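Local coordinates for acyl-CoA dehydrogenase (Thermus thermophilus, PDB 2Z1Q), which probably catalyses the FAD-dependent oxidation of saturated acyl-CoA to 2,3-dehydroacyl-CoA, passing the electrons on to an acceptor, at residues Val122-Glu127 against His253-Asn258; Thr203-Glu208 against Glu243-Glu248; Ala144-Thr149 against Thr192-Val197; Val259-Arg264 against Gly343-Ala348. All coordinates share one frame; numbering follows the deposited sequence.

Contact 1 of 4, residues Val122-Glu127 against His253-Asn258; sequences VYFGTE and HKIAFN
The last turn of helix 119-124, in the N-terminal helical domain, rests through Phe124 and Tyr123 on the first turns of the long helix 252-288, which opens the C-terminal helical domain. Phe124 carries most of the contact. Its CG stands anti to the carbonyl carbon and beside the backbone N (chi1 -58°), which swings the ring out of its own helix and against the neighbouring one. Ile255 lies across one face of this ring: CG1 sits 3.7 Å from the Phe124 centroid and 19° off the normal, a CH-pi contact displaced toward the rim, with Phe124 CD1 as its nearest atom at 3.5 Å. At the far end of the ring, Phe124 CZ meets Lys254 CB at 3.8 Å, while the rest of the lysine chain runs extended and away, as suits a charged residue at the surface. A flat aromatic group fits here because one face can lie on Ile255 while its far end still reaches the CB of Lys254. Cutting Phe124 back to an alanine is likely to open a gap between the helices and leave Ile255 without the face it packs on. Tyr123 lays CD1 4.0 Å from Asn258 CB. A water 2.9 Å from Tyr123 OH donates to the backbone Asn258 O over 2.7 Å. Met341 of helix 337-345 also touches Phe124, Tyr123 and Asn258. Such packing of an N-terminal helix end on the C-terminal bundle is characteristic of the acyl-CoA dehydrogenase fold, in which the two helical domains flank a middle beta domain in sequence and pack on each other.

Contact 2 of 4, residues Thr203-Glu208 against Glu243-Glu248; sequences TAFLVE and ENVLGE
One water is gripped by three backbone groups here: it donates to Leu246 O over 2.7 Å and to Glu248 O, and accepts from Ala204 N at 3.2 Å. It bridges a place where Ala204 N and Leu246 O, 4.0 Å apart, are too far for a direct bond, so the pairing of the two antiparallel strands is partly water-mediated. Two direct bonds hold the rest: Leu246 N gives to Ala204 O, and Leu206 N to Asn244 O over 2.9 Å. Phe205 and Val245 form the non-hydrogen-bonded pair between them, their side chains side by side and pointing the same way, with Val245 CG2 3.9 Å from Phe205 CE2. Val245 CG1, anti to its own N (chi1 170°), turns instead to Thr203 CG2 at 3.7 Å. A branched valine suits this place, since each of its two methyls reaches one partner. On the other face the leucines meet at about a right angle, Leu206 CD2 3.6 Å from Leu246 CD1, and Phe124 and Pro120 of helix 119-124 also touch Leu246. This is a short, weakly bonded strand added beside strand 201-208 in the beta domain of an acyl-CoA dehydrogenase.

Contact 3 of 4, residues Ala144-Thr149 against Thr192-Val197; sequences AAYCLT and TVFAKV. With FAD (flavin-adenine dinucleotide), chain D.
Phe194 turns its edge toward the face of Tyr146 in an offset edge-to-face pair, the centroids 5.2 Å apart and the planes at 70°. Phe194 CE1 comes within 3.4 Å of Tyr146 CE1. The tyrosine reaches this place because its CG is anti to the backbone N (chi1 -170°), which brings the ring, on the sheet face shared with Thr192, to Phe194. Leu148 approaches Phe194 too, CD1 making an off-centre, oblique CH-pi contact, 3.8 Å from Phe194 CG, while Cys147 O sits in the plane of the phenyl at its edge. That carbonyl also accepts Phe194 N, and with Thr192 N to Ala145 O and Cys147 N to Thr192 O (2.8 Å) it makes strands 144-147 and 190-197 parallel neighbours in the beta domain that holds the flavin. The strand end grips the pyrimidine side of FAD: N3 donates to Tyr146 O at 2.8 Å, and FAD O2 receives two backbone N-H groups, from Leu148 and, nearly straight at 174°, from Thr149. Two donors on O2 would probably stabilise negative charge there when the flavin is reduced. With a glycine in place of Tyr146, the edge of Phe194 would probably lose the face it meets, and a gap would open beside Ala256 and Val259 of helix 252-288. Thr149 OG1 shares a 2.7 Å hydrogen bond with the ribityl O2' of FAD, suited to a small hydroxyl residue.

Contact 4 of 4, residues Val259-Arg264 against Gly343-Ala348; sequences VLNVGR and GIEEYA
A helix-to-helix contact, part polar and part apolar, joins Asn261 on the long helix 252-288 to Ile344, Glu345 and Ala348, where helix 337-345 gives way to helix 348-372. Asn261 is the hub, and both ends of its amide are used. ND2 donates to Glu345 OE1 over 2.6 Å; the oxygen lies close to the amide plane of the asparagine, yet is approached on the anti side of the carboxylate and 33° out of that group's plane. Glu345 manages this although its CB leads away: its CG is anti to the backbone N, and a bend at the next torsion (chi2 58°) curls the carboxylate back toward the asparagine. An amide suits a place that needs a donor and an acceptor side by side. Its OD1 takes a hydrogen bond from a water 2.7 Å away and also lies 3.5 Å from Ala348 CB, where a small methyl lets the two backbones come close. The turn from Glu345 to Ala348 is of type I and leads into the next helix, with Tyr347 at its N-cap position; both helices belong to the helical C-terminal domain of the acyl-CoA dehydrogenase fold. The same water donates to Ala348 O and accepts from Arg264 NH2 at 2.7 Å, lying in the plane of the guanidinium at its edge. Arg264 NE is engaged by Glu398 O, and Leu260 CB lies over one face of the group. Beside the polar cluster, Ile344 supplies the apolar part: its CG2 rests 3.7 Å from Asn261 CB, and its CD1 meets Val262 CG2 at 4.0 Å.

Helix 252-288 is common to contacts 1 and 4: contact 1 uses its first turns and contact 4 the next, their centres about 13 Å apart, and Tyr123 OH of contact 1 touches Ile344 CD1 of contact 4 at 3.4 Å. Contacts 2 and 3 share one sheet, since strands 190-197 and 201-208 are neighbours in it, with Phe205 N 2.7 Å from Val193 O in a probable hydrogen bond. Contact 1 packs on both, Ile255 CD1 reaching Ala204 CB at 3.4 Å and Ala256 CA lying 3.3 Å from Tyr146 OH. Contact 3 alone holds FAD directly; the side chain of Ile255 is about 11 Å from the cofactor and that of Val262 about 14 Å.

Contact 1 of 4, residues Val122-Glu127 against His253-Asn258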
# COMPACT_ATOMS: atom_id res chain seq x y z
N VAL B 122 7.40 -34.42 10.20
CA VAL B 122 6.20 -35.23 9.95
C VAL B 122 6.19 -35.85 8.56
O VAL B 122 5.70 -36.96 8.37
CB VAL B 122 4.93 -34.39 10.11
CG1 VAL B 122 3.71 -35.21 9.71
CG2 VAL B 122 4.79 -33.92 11.56
N TYR B 123 6.72 -35.14 7.57
CA TYR B 123 6.73 -35.63 6.20
C TYR B 123 7.89 -36.58 5.87
O TYR B 123 7.70 -37.58 5.17
CB TYR B 123 6.76 -34.46 5.21
CG TYR B 123 5.48 -33.65 5.13
CD1 TYR B 123 5.44 -32.47 4.39
CD2 TYR B 123 4.31 -34.09 5.74
CE1 TYR B 123 4.25 -31.75 4.24
CE2 TYR B 123 3.12 -33.38 5.61
CZ TYR B 123 3.10 -32.21 4.85
OH TYR B 123 1.91 -31.54 4.70
N PHE B 124 9.09 -36.28 6.37
CA PHE B 124 10.23 -37.13 6.05
C PHE B 124 10.96 -37.68 7.27
O PHE B 124 11.93 -38.42 7.14
CB PHE B 124 11.22 -36.36 5.15
CG PHE B 124 10.60 -35.86 3.87
CD1 PHE B 124 9.75 -34.76 3.87
CD2 PHE B 124 10.83 -36.53 2.66
CE1 PHE B 124 9.12 -34.33 2.69
CE2 PHE B 124 10.21 -36.10 1.47
CZ PHE B 124 9.35 -35.00 1.50
N GLY B 125 10.48 -37.32 8.45
CA GLY B 125 11.12 -37.79 9.66
C GLY B 125 11.17 -39.30 9.77
O GLY B 125 10.18 -40.00 9.59
N THR B 126 12.36 -39.81 10.07
CA THR B 126 12.53 -41.23 10.22
C THR B 126 11.76 -41.69 11.45
O THR B 126 11.50 -40.91 12.37
CB THR B 126 14.01 -41.58 10.37
OG1 THR B 126 14.37 -42.57 9.41
CG2 THR B 126 14.31 -42.07 11.78
N GLU B 127 11.40 -42.96 11.46
CA GLU B 127 10.66 -43.55 12.56
C GLU B 127 11.21 -43.16 13.93
O GLU B 127 10.49 -42.62 14.77
CB GLU B 127 10.66 -45.07 12.42
CG GLU B 127 10.11 -45.59 11.09
CD GLU B 127 11.05 -45.37 9.90
OE1 GLU B 127 12.17 -45.94 9.89
OE2 GLU B 127 10.67 -44.62 8.97
N HIS B 253 14.95 -30.91 -1.76
CA HIS B 253 14.00 -30.04 -2.43
C HIS B 253 12.57 -30.51 -2.14
O HIS B 253 11.66 -29.68 -2.02
CB HIS B 253 14.24 -30.03 -3.94
CG HIS B 253 14.00 -31.35 -4.61
ND1 HIS B 253 14.85 -32.42 -4.45
CD2 HIS B 253 13.01 -31.77 -5.42
CE1 HIS B 253 14.38 -33.45 -5.14
NE2 HIS B 253 13.26 -33.08 -5.74
N LYS B 254 12.38 -31.82 -2.03
CA LYS B 254 11.05 -32.36 -1.76
C LYS B 254 10.44 -31.78 -0.49
O LYS B 254 9.26 -31.44 -0.46
CB LYS B 254 11.11 -33.89 -1.64
CG LYS B 254 11.53 -34.61 -2.92
CD LYS B 254 11.40 -36.13 -2.76
CE LYS B 254 11.86 -36.85 -4.03
NZ LYS B 254 11.67 -38.33 -3.95
N ILE B 255 11.25 -31.67 0.56
CA ILE B 255 10.77 -31.13 1.82
C ILE B 255 10.33 -29.69 1.63
O ILE B 255 9.20 -29.32 1.95
CB ILE B 255 11.88 -31.19 2.91
CG1 ILE B 255 12.43 -32.62 2.99
CG2 ILE B 255 11.31 -30.77 4.27
CD1 ILE B 255 13.65 -32.78 3.88
N ALA B 256 11.23 -28.88 1.08
CA ALA B 256 10.95 -27.47 0.84
C ALA B 256 9.69 -27.22 0.02
O ALA B 256 8.90 -26.33 0.35
CB ALA B 256 12.14 -26.82 0.16
N PHE B 257 9.49 -28.00 -1.03
CA PHE B 257 8.32 -27.79 -1.88
C PHE B 257 7.01 -28.20 -1.22
O PHE B 257 6.00 -27.51 -1.37
CB PHE B 257 8.50 -28.52 -3.23
CG PHE B 257 9.70 -28.03 -4.03
CD1 PHE B 257 10.04 -26.67 -4.06
CD2 PHE B 257 10.47 -28.92 -4.76
CE1 PHE B 257 11.14 -26.22 -4.80
CE2 PHE B 257 11.57 -28.48 -5.51
CZ PHE B 257 11.90 -27.13 -5.53
N ASN B 258 7.00 -29.29 -0.48
CA ASN B 258 5.77 -29.72 0.17
C ASN B 258 5.30 -28.86 1.32
O ASN B 258 4.09 -28.69 1.51
CB ASN B 258 5.87 -31.17 0.64
CG ASN B 258 5.75 -32.14 -0.50
OD1 ASN B 258 6.76 -32.56 -1.07
ND2 ASN B 258 4.52 -32.47 -0.88
O HOH W 1 1.95 -30.26 2.15

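Contact 2 of 4, residues Thr203-Glu208 against Glu243-Glu248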
# COMPACT_ATOMS: atom_id res chain seq x y z
N THR B 203 20.36 -31.19 0.86
CA THR B 203 19.87 -32.07 1.92
C THR B 203 19.43 -31.30 3.17
O THR B 203 19.97 -30.25 3.50
CB THR B 203 20.99 -33.07 2.33
OG1 THR B 203 21.54 -33.67 1.14
CG2 THR B 203 20.44 -34.16 3.24
N ALA B 204 18.43 -31.84 3.88
CA ALA B 204 17.94 -31.22 5.10
C ALA B 204 18.56 -31.93 6.30
O ALA B 204 18.74 -33.15 6.28
CB ALA B 204 16.43 -31.31 5.17
N PHE B 205 18.87 -31.18 7.36
CA PHE B 205 19.47 -31.72 8.58
C PHE B 205 18.78 -31.22 9.85
O PHE B 205 18.35 -30.08 9.93
CB PHE B 205 20.96 -31.35 8.67
CG PHE B 205 21.79 -31.84 7.52
CD1 PHE B 205 21.77 -31.18 6.29
CD2 PHE B 205 22.61 -32.95 7.68
CE1 PHE B 205 22.55 -31.63 5.24
CE2 PHE B 205 23.40 -33.40 6.62
CZ PHE B 205 23.37 -32.74 5.40
N LEU B 206 18.71 -32.09 10.86
CA LEU B 206 18.12 -31.72 12.15
C LEU B 206 19.28 -31.27 13.04
O LEU B 206 20.21 -32.04 13.27
CB LEU B 206 17.42 -32.93 12.77
CG LEU B 206 16.29 -33.56 11.94
CD1 LEU B 206 15.98 -34.96 12.47
CD2 LEU B 206 15.05 -32.67 11.99
N VAL B 207 19.23 -30.02 13.51
CA VAL B 207 20.29 -29.48 14.35
C VAL B 207 19.71 -28.94 15.64
O VAL B 207 18.80 -28.11 15.63
CB VAL B 207 21.04 -28.32 13.63
CG1 VAL B 207 22.26 -27.86 14.46
CG2 VAL B 207 21.47 -28.77 12.26
N GLU B 208 20.23 -29.42 16.76
CA GLU B 208 19.74 -28.97 18.05
C GLU B 208 20.43 -27.66 18.40
O GLU B 208 21.60 -27.46 18.09
CB GLU B 208 20.01 -30.04 19.10
CG GLU B 208 19.53 -31.40 18.62
CD GLU B 208 19.55 -32.47 19.70
OE1 GLU B 208 20.65 -32.85 20.14
OE2 GLU B 208 18.46 -32.93 20.10
N GLU B 243 22.58 -39.80 11.49
CA GLU B 243 21.16 -40.14 11.59
C GLU B 243 20.27 -38.91 11.67
O GLU B 243 19.04 -39.01 11.71
CB GLU B 243 20.90 -41.06 12.79
CG GLU B 243 21.22 -40.45 14.15
CD GLU B 243 22.67 -40.63 14.57
OE1 GLU B 243 22.97 -40.35 15.75
OE2 GLU B 243 23.52 -41.04 13.73
N ASN B 244 20.89 -37.73 11.72
CA ASN B 244 20.12 -36.50 11.79
C ASN B 244 19.77 -35.99 10.40
O ASN B 244 19.22 -34.89 10.26
CB ASN B 244 20.88 -35.42 12.55
CG ASN B 244 20.72 -35.54 14.04
OD1 ASN B 244 19.82 -36.22 14.53
ND2 ASN B 244 21.58 -34.86 14.78
N VAL B 245 20.10 -36.77 9.38
CA VAL B 245 19.78 -36.39 8.02
C VAL B 245 18.28 -36.56 7.84
O VAL B 245 17.75 -37.66 8.02
CB VAL B 245 20.51 -37.27 7.01
CG1 VAL B 245 19.97 -37.02 5.61
CG2 VAL B 245 22.00 -37.00 7.06
N LEU B 246 17.60 -35.47 7.49
CA LEU B 246 16.16 -35.47 7.28
C LEU B 246 15.85 -35.80 5.82
O LEU B 246 16.21 -35.03 4.92
CB LEU B 246 15.57 -34.10 7.63
CG LEU B 246 14.21 -34.12 8.32
CD1 LEU B 246 13.74 -32.70 8.59
CD2 LEU B 246 13.20 -34.85 7.45
N GLY B 247 15.19 -36.92 5.60
CA GLY B 247 14.85 -37.33 4.25
C GLY B 247 16.01 -38.03 3.57
O GLY B 247 16.80 -38.72 4.23
N GLU B 248 16.13 -37.85 2.26
CA GLU B 248 17.20 -38.47 1.49
C GLU B 248 18.20 -37.43 0.98
O GLU B 248 17.81 -36.33 0.58
CB GLU B 248 16.61 -39.24 0.29
CG GLU B 248 15.53 -40.25 0.66
CD GLU B 248 15.19 -41.18 -0.50
OE1 GLU B 248 14.71 -40.69 -1.55
OE2 GLU B 248 15.39 -42.41 -0.36
O HOH W 2 17.03 -34.30 2.49

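Contact 3 of 4, residues Ala144-Thr149 against Thr192-Val197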
# COMPACT_ATOMS: atom_id res chain seq x y z
N ALA B 144 10.36 -25.09 17.17
CA ALA B 144 11.14 -25.42 15.98
C ALA B 144 11.38 -24.22 15.05
O ALA B 144 10.62 -23.25 15.06
CB ALA B 144 10.47 -26.57 15.22
N ALA B 145 12.46 -24.29 14.28
CA ALA B 145 12.82 -23.24 13.33
C ALA B 145 13.19 -23.90 12.00
O ALA B 145 13.62 -25.06 11.96
CB ALA B 145 14.00 -22.42 13.85
N TYR B 146 13.05 -23.15 10.92
CA TYR B 146 13.31 -23.62 9.57
C TYR B 146 14.38 -22.74 8.95
O TYR B 146 14.20 -21.53 8.82
CB TYR B 146 12.01 -23.50 8.77
CG TYR B 146 12.00 -24.14 7.42
CD1 TYR B 146 11.94 -25.53 7.28
CD2 TYR B 146 11.96 -23.37 6.26
CE1 TYR B 146 11.83 -26.12 6.02
CE2 TYR B 146 11.85 -23.94 5.01
CZ TYR B 146 11.78 -25.32 4.89
OH TYR B 146 11.66 -25.88 3.64
N CYS B 147 15.49 -23.35 8.55
CA CYS B 147 16.60 -22.59 7.98
C CYS B 147 16.92 -22.95 6.55
O CYS B 147 17.73 -23.82 6.27
CB CYS B 147 17.84 -22.78 8.86
SG CYS B 147 17.70 -21.98 10.38
N LEU B 148 16.27 -22.24 5.63
CA LEU B 148 16.45 -22.47 4.22
C LEU B 148 17.10 -21.29 3.52
O LEU B 148 18.09 -21.45 2.82
CB LEU B 148 15.10 -22.78 3.59
CG LEU B 148 15.09 -22.92 2.07
CD1 LEU B 148 16.20 -23.86 1.67
CD2 LEU B 148 13.74 -23.44 1.59
N THR B 149 16.54 -20.11 3.72
CA THR B 149 17.03 -18.89 3.09
C THR B 149 18.45 -18.50 3.51
O THR B 149 18.86 -18.71 4.64
CB THR B 149 16.06 -17.72 3.39
OG1 THR B 149 14.79 -17.98 2.78
CG2 THR B 149 16.61 -16.41 2.83
N THR B 192 15.76 -27.08 11.45
CA THR B 192 15.84 -27.89 10.22
C THR B 192 16.67 -27.04 9.25
O THR B 192 16.21 -26.01 8.76
CB THR B 192 14.42 -28.20 9.64
OG1 THR B 192 13.71 -29.05 10.54
CG2 THR B 192 14.53 -28.91 8.30
N VAL B 193 17.91 -27.46 8.99
CA VAL B 193 18.80 -26.69 8.11
C VAL B 193 19.08 -27.36 6.78
O VAL B 193 19.31 -28.56 6.72
CB VAL B 193 20.14 -26.44 8.80
CG1 VAL B 193 21.01 -25.49 7.97
CG2 VAL B 193 19.89 -25.90 10.19
N PHE B 194 19.08 -26.57 5.70
CA PHE B 194 19.36 -27.14 4.39
C PHE B 194 20.79 -26.84 3.96
O PHE B 194 21.27 -25.71 4.08
CB PHE B 194 18.36 -26.61 3.35
CG PHE B 194 16.94 -27.07 3.58
CD1 PHE B 194 16.22 -26.59 4.67
CD2 PHE B 194 16.35 -27.99 2.73
CE1 PHE B 194 14.92 -27.04 4.91
CE2 PHE B 194 15.04 -28.43 2.96
CZ PHE B 194 14.33 -27.96 4.05
N ALA B 195 21.46 -27.88 3.46
CA ALA B 195 22.84 -27.77 2.99
C ALA B 195 23.10 -28.79 1.90
O ALA B 195 22.32 -29.74 1.71
CB ALA B 195 23.82 -27.99 4.14
N LYS B 196 24.19 -28.62 1.18
CA LYS B 196 24.52 -29.54 0.12
C LYS B 196 25.77 -30.34 0.48
O LYS B 196 26.79 -29.77 0.87
CB LYS B 196 24.73 -28.79 -1.19
CG LYS B 196 23.46 -28.14 -1.71
CD LYS B 196 23.77 -27.27 -2.91
CE LYS B 196 22.51 -26.66 -3.50
NZ LYS B 196 22.83 -25.70 -4.60
N VAL B 197 25.68 -31.66 0.37
CA VAL B 197 26.81 -32.52 0.67
C VAL B 197 27.80 -32.38 -0.47
O VAL B 197 27.47 -32.62 -1.63
CB VAL B 197 26.36 -34.00 0.80
CG1 VAL B 197 27.55 -34.88 1.15
CG2 VAL B 197 25.29 -34.12 1.88
PA FAD D . 14.81 -10.91 -3.41
O1A FAD D . 14.32 -10.30 -2.20
O2A FAD D . 16.13 -11.82 -3.48
O5B FAD D . 13.76 -11.14 -4.55
C5B FAD D . 13.50 -9.91 -5.22
C4B FAD D . 12.62 -10.41 -6.33
O4B FAD D . 11.99 -11.64 -6.33
C3B FAD D . 11.75 -9.40 -7.21
O3B FAD D . 12.57 -8.74 -8.18
C2B FAD D . 10.79 -10.54 -7.76
O2B FAD D . 10.19 -10.29 -9.03
C1B FAD D . 11.94 -11.51 -7.71
N9A FAD D . 11.98 -12.74 -8.44
C8A FAD D . 12.63 -13.84 -7.95
N7A FAD D . 12.58 -14.80 -8.78
C5A FAD D . 11.87 -14.41 -9.87
C6A FAD D . 11.49 -15.04 -11.09
N6A FAD D . 11.86 -16.34 -11.33
N1A FAD D . 10.76 -14.31 -11.98
C2A FAD D . 10.42 -13.04 -11.75
N3A FAD D . 10.77 -12.45 -10.63
C4A FAD D . 11.48 -13.05 -9.66
N1 FAD D . 13.30 -18.01 5.67
C2 FAD D . 13.36 -19.26 6.17
O2 FAD D . 13.98 -20.11 5.56
N3 FAD D . 12.77 -19.60 7.35
C4 FAD D . 12.07 -18.70 8.12
O4 FAD D . 11.56 -19.01 9.16
C4X FAD D . 11.99 -17.30 7.62
N5 FAD D . 11.36 -16.33 8.31
C5X FAD D . 11.34 -15.05 7.86
C6 FAD D . 10.72 -14.00 8.63
C7 FAD D . 10.75 -12.68 8.16
C7M FAD D . 10.12 -11.58 8.99
C8 FAD D . 11.37 -12.37 6.91
C8M FAD D . 11.44 -10.95 6.37
C9 FAD D . 11.96 -13.37 6.16
C9A FAD D . 11.96 -14.72 6.61
N10 FAD D . 12.60 -15.72 5.84
C10 FAD D . 12.66 -17.02 6.31
C1' FAD D . 13.21 -15.28 4.61
C2' FAD D . 12.40 -15.58 3.34
O2' FAD D . 12.27 -16.97 3.12
C3' FAD D . 13.22 -14.88 2.31
O3' FAD D . 13.23 -13.47 2.64
C4' FAD D . 12.71 -14.98 0.90
O4' FAD D . 12.66 -16.32 0.40
C5' FAD D . 13.68 -14.12 0.19
O5' FAD D . 13.44 -13.95 -1.12
P FAD D . 14.48 -12.76 -1.40
O1P FAD D . 14.20 -11.69 -0.41
O2P FAD D . 16.01 -13.27 -1.22
O3P FAD D . 14.10 -12.30 -2.92
O HOH W 3 12.91 -27.76 12.70

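Contact 4 of 4, residues Val259-Arg264 against Gly343-Ala348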
# COMPACT_ATOMS: atom_id res chain seq x y z
N VAL B 259 6.23 -28.31 2.10
CA VAL B 259 5.80 -27.48 3.21
C VAL B 259 5.17 -26.19 2.68
O VAL B 259 4.25 -25.65 3.29
CB VAL B 259 6.96 -27.18 4.18
CG1 VAL B 259 7.53 -28.50 4.71
CG2 VAL B 259 8.04 -26.35 3.50
N LEU B 260 5.65 -25.72 1.53
CA LEU B 260 5.11 -24.51 0.94
C LEU B 260 3.60 -24.59 0.66
O LEU B 260 2.91 -23.58 0.78
CB LEU B 260 5.85 -24.15 -0.37
CG LEU B 260 7.14 -23.33 -0.23
CD1 LEU B 260 7.98 -23.44 -1.50
CD2 LEU B 260 6.78 -21.88 0.08
N ASN B 261 3.08 -25.77 0.31
CA ASN B 261 1.65 -25.87 0.03
C ASN B 261 0.81 -25.54 1.26
O ASN B 261 -0.19 -24.83 1.16
CB ASN B 261 1.27 -27.27 -0.47
CG ASN B 261 1.81 -27.56 -1.85
OD1 ASN B 261 1.98 -26.66 -2.68
ND2 ASN B 261 2.08 -28.84 -2.12
N VAL B 262 1.22 -26.03 2.42
CA VAL B 262 0.48 -25.78 3.65
C VAL B 262 0.68 -24.34 4.10
O VAL B 262 -0.27 -23.66 4.53
CB VAL B 262 0.96 -26.71 4.75
CG1 VAL B 262 0.34 -26.31 6.09
CG2 VAL B 262 0.60 -28.14 4.38
N GLY B 263 1.92 -23.87 4.02
CA GLY B 263 2.19 -22.51 4.42
C GLY B 263 1.35 -21.52 3.63
O GLY B 263 0.88 -20.53 4.18
N ARG B 264 1.13 -21.80 2.35
CA ARG B 264 0.35 -20.87 1.55
C ARG B 264 -1.11 -20.79 1.91
O ARG B 264 -1.66 -19.68 2.01
CB ARG B 264 0.52 -21.19 0.07
CG ARG B 264 1.93 -20.89 -0.44
CD ARG B 264 2.18 -21.50 -1.81
NE ARG B 264 3.53 -21.16 -2.28
CZ ARG B 264 4.14 -21.75 -3.30
NH1 ARG B 264 5.37 -21.36 -3.65
NH2 ARG B 264 3.54 -22.71 -3.97
N GLY B 343 -1.99 -35.63 -1.38
CA GLY B 343 -3.35 -35.13 -1.30
C GLY B 343 -3.36 -33.61 -1.30
O GLY B 343 -4.20 -32.98 -1.97
N ILE B 344 -2.44 -33.01 -0.55
CA ILE B 344 -2.35 -31.57 -0.49
C ILE B 344 -1.78 -31.05 -1.81
O ILE B 344 -2.30 -30.10 -2.39
CB ILE B 344 -1.46 -31.12 0.68
CG1 ILE B 344 -2.06 -31.63 2.00
CG2 ILE B 344 -1.34 -29.61 0.69
CD1 ILE B 344 -1.15 -31.49 3.21
N GLU B 345 -0.73 -31.70 -2.30
CA GLU B 345 -0.09 -31.33 -3.56
C GLU B 345 -1.10 -31.26 -4.72
O GLU B 345 -0.88 -30.54 -5.69
CB GLU B 345 1.02 -32.32 -3.90
CG GLU B 345 1.70 -32.08 -5.25
CD GLU B 345 2.31 -30.70 -5.34
OE1 GLU B 345 2.72 -30.17 -4.29
OE2 GLU B 345 2.39 -30.14 -6.46
N GLU B 346 -2.18 -32.02 -4.62
CA GLU B 346 -3.21 -32.04 -5.65
C GLU B 346 -3.75 -30.63 -5.88
O GLU B 346 -4.14 -30.29 -7.00
CB GLU B 346 -4.35 -32.97 -5.23
CG GLU B 346 -5.53 -33.01 -6.20
CD GLU B 346 -5.16 -33.54 -7.57
OE1 GLU B 346 -6.00 -33.47 -8.48
OE2 GLU B 346 -4.01 -34.02 -7.74
N TYR B 347 -3.78 -29.81 -4.83
CA TYR B 347 -4.30 -28.45 -4.96
C TYR B 347 -3.25 -27.36 -4.76
O TYR B 347 -3.55 -26.28 -4.23
CB TYR B 347 -5.48 -28.25 -4.00
CG TYR B 347 -6.57 -29.28 -4.17
CD1 TYR B 347 -6.48 -30.53 -3.55
CD2 TYR B 347 -7.67 -29.03 -4.99
CE1 TYR B 347 -7.46 -31.50 -3.75
CE2 TYR B 347 -8.66 -30.00 -5.20
CZ TYR B 347 -8.53 -31.23 -4.58
OH TYR B 347 -9.47 -32.21 -4.79
N ALA B 348 -2.02 -27.63 -5.21
CA ALA B 348 -0.91 -26.68 -5.10
C ALA B 348 -1.29 -25.37 -5.77
O ALA B 348 -1.01 -24.29 -5.25
CB ALA B 348 0.35 -27.27 -5.76
O HOH W 4 1.33 -24.04 -3.19